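Local coordinates for protein cysteine synthase 3 (Entamoeba histolytica, PDB 6KR5) that catalyses the PLP-dependent formation of L-cysteine from O-acetyl-L-serine and sulfide, the final step of cysteine biosynthesis, at residues P163-A168 and T243-K248. Residues are numbered along the deposited sequence; the frame is centred on the assembly and turned at random.
Sequences PDNTAA and TDIYKK
Ile-245 wedges its side chain against Asn-165 and Thr-166 on the short helix 163-167, a worked example of one aliphatic side chain joining an irregular loop to a helix near a cofactor. The delta methyl meets both residues. Its CD1 comes to 3.6 Å from ND2 of Asn-165, the two side chains roughly perpendicular, and the same methyl lies 3.7 Å from OG1 of Thr-166. The other branch touches Thr-166 alone and makes the closest approach, with CG2 of Ile-245 3.3 Å from OG1 of Thr-166, a van der Waals meeting of methyl and hydroxyl oxygen in which the two side chains run alongside one another with opposed directions. What directs OG1 at the isoleucine is the Thr-166 torsion (chi1 -48°), which sets the hydroxyl anti to its own carbonyl carbon and beside the backbone nitrogen.

The tight part is this isoleucine wedge, and Asn-165 is its buried flank. The asparagine's amide nitrogen donates to the hydroxyl of Thr-193 and the backbone oxygen of Gln-159, two bonds that should limit rotation of the amide, while Val-61 of helix 58-72 touches the same side chain. Backbone hydrogen bonding between Ile-245 and Phe-160 ties the loop to the segment just before helix 163-167. Thr-166 forms the flank nearer solvent, partly exposed yet still closely touched, and on either side of Ile-245 along the chain the loop turns to more open positions. The side chain of Asn-165 lies about 5 Å from bound pyridoxal-5'-phosphate, so this small van der Waals contact of an isoleucine with the polar ends of an asparagine and a threonine is consistent with a place just behind the residues that line the cofactor cleft of a fold-type II PLP enzyme, the cysteine synthase family.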
loop_
_atom_site.group_PDB
_atom_site.type_symbol
_atom_site.label_atom_id
_atom_site.label_comp_id
_atom_site.label_asym_id
_atom_site.label_seq_id
_atom_site.Cartn_x
_atom_site.Cartn_y
_atom_site.Cartn_z
ATOM N N PRO B 163 -18.117 16.544 10.913
ATOM C CA PRO B 163 -17.658 15.926 12.164
ATOM C C PRO B 163 -17.422 14.433 12.050
ATOM O O PRO B 163 -16.745 13.865 12.916
ATOM C CB PRO B 163 -18.792 16.247 13.152
ATOM C CG PRO B 163 -19.983 16.482 12.293
ATOM C CD PRO B 163 -19.454 17.145 11.058
ATOM N N ASP B 164 -17.970 13.774 11.020
ATOM C CA ASP B 164 -17.714 12.351 10.834
ATOM C C ASP B 164 -16.321 12.095 10.278
ATOM O O ASP B 164 -15.833 10.966 10.349
ATOM C CB ASP B 164 -18.782 11.739 9.928
ATOM C CG ASP B 164 -20.178 11.889 10.510
ATOM O OD1 ASP B 164 -20.302 11.889 11.755
ATOM O OD2 ASP B 164 -21.139 12.024 9.727
ATOM N N ASN B 165 -15.672 13.132 9.743
ATOM C CA ASN B 165 -14.236 13.069 9.468
ATOM C C ASN B 165 -13.461 12.953 10.777
ATOM O O ASN B 165 -12.777 11.951 11.027
ATOM C CB ASN B 165 -13.842 14.313 8.651
ATOM C CG ASN B 165 -12.334 14.469 8.444
ATOM O OD1 ASN B 165 -11.516 13.821 9.091
ATOM N ND2 ASN B 165 -11.971 15.365 7.522
ATOM N N THR B 166 -13.590 13.963 11.643
ATOM C CA THR B 166 -12.925 13.961 12.942
ATOM C C THR B 166 -13.201 12.684 13.725
ATOM O O THR B 166 -12.288 12.101 14.326
ATOM C CB THR B 166 -13.401 15.191 13.714
ATOM O OG1 THR B 166 -13.310 16.318 12.845
ATOM C CG2 THR B 166 -12.557 15.430 14.958
ATOM N N ALA B 167 -14.456 12.231 13.718
ATOM C CA ALA B 167 -14.863 11.079 14.519
ATOM C C ALA B 167 -14.190 9.780 14.080
ATOM O O ALA B 167 -14.086 8.846 14.883
ATOM C CB ALA B 167 -16.384 10.927 14.462
ATOM N N ALA B 168 -13.748 9.685 12.820
ATOM C CA ALA B 168 -13.024 8.486 12.389
ATOM C C ALA B 168 -11.806 8.227 13.256
ATOM O O ALA B 168 -11.354 7.075 13.389
ATOM C CB ALA B 168 -12.593 8.624 10.933
ATOM N N THR B 243 -9.708 25.520 8.579
ATOM C CA THR B 243 -10.875 24.696 8.282
ATOM C C THR B 243 -11.887 24.726 9.423
ATOM O O THR B 243 -11.565 25.038 10.576
ATOM C CB THR B 243 -10.460 23.250 8.008
ATOM O OG1 THR B 243 -9.991 22.642 9.221
ATOM C CG2 THR B 243 -9.369 23.200 6.947
ATOM N N ASP B 244 -13.132 24.370 9.086
ATOM C CA ASP B 244 -14.195 24.347 10.089
ATOM C C ASP B 244 -13.909 23.334 11.196
ATOM O O ASP B 244 -14.361 23.510 12.331
ATOM C CB ASP B 244 -15.540 24.042 9.426
ATOM C CG ASP B 244 -16.129 25.240 8.702
ATOM O OD1 ASP B 244 -15.692 26.379 8.958
ATOM O OD2 ASP B 244 -17.047 25.040 7.876
ATOM N N ILE B 245 -13.160 22.267 10.891
ATOM C CA ILE B 245 -12.835 21.264 11.901
ATOM C C ILE B 245 -11.797 21.783 12.890
ATOM O O ILE B 245 -11.781 21.376 14.061
ATOM C CB ILE B 245 -12.353 19.976 11.201
ATOM C CG1 ILE B 245 -13.528 19.275 10.533
ATOM C CG2 ILE B 245 -11.637 19.051 12.173
ATOM C CD1 ILE B 245 -13.123 18.118 9.605
ATOM N N TYR B 246 -10.894 22.651 12.440
ATOM C CA TYR B 246 -9.796 23.096 13.289
ATOM C C TYR B 246 -10.315 23.772 14.555
ATOM O O TYR B 246 -11.196 24.638 14.498
ATOM C CB TYR B 246 -8.887 24.055 12.522
ATOM C CG TYR B 246 -7.561 24.264 13.213
ATOM C CD1 TYR B 246 -6.558 23.313 13.123
ATOM C CD2 TYR B 246 -7.323 25.400 13.979
ATOM C CE1 TYR B 246 -5.341 23.490 13.758
ATOM C CE2 TYR B 246 -6.112 25.580 14.622
ATOM C CZ TYR B 246 -5.129 24.623 14.504
ATOM O OH TYR B 246 -3.915 24.778 15.131
ATOM N N LYS B 247 -9.751 23.378 15.695
ATOM C CA LYS B 247 -10.054 23.969 17.001
ATOM C C LYS B 247 -8.724 24.349 17.635
ATOM O O LYS B 247 -8.016 23.475 18.137
ATOM C CB LYS B 247 -10.802 22.997 17.903
ATOM C CG LYS B 247 -12.204 22.670 17.526
ATOM C CD LYS B 247 -12.687 21.524 18.409
ATOM C CE LYS B 247 -14.111 21.723 18.877
ATOM N NZ LYS B 247 -14.519 20.631 19.804
ATOM N N LYS B 248 -8.402 25.646 17.642
ATOM C CA LYS B 248 -7.087 26.078 18.103
ATOM C C LYS B 248 -6.812 25.656 19.541
ATOM O O LYS B 248 -5.650 25.424 19.905
ATOM C CB LYS B 248 -6.958 27.597 17.962
ATOM C CG LYS B 248 -7.940 28.373 18.819
ATOM C CD LYS B 248 -7.680 29.866 18.724
ATOM C CE LYS B 248 -8.688 30.648 19.555
ATOM N NZ LYS B 248 -10.093 30.295 19.207
#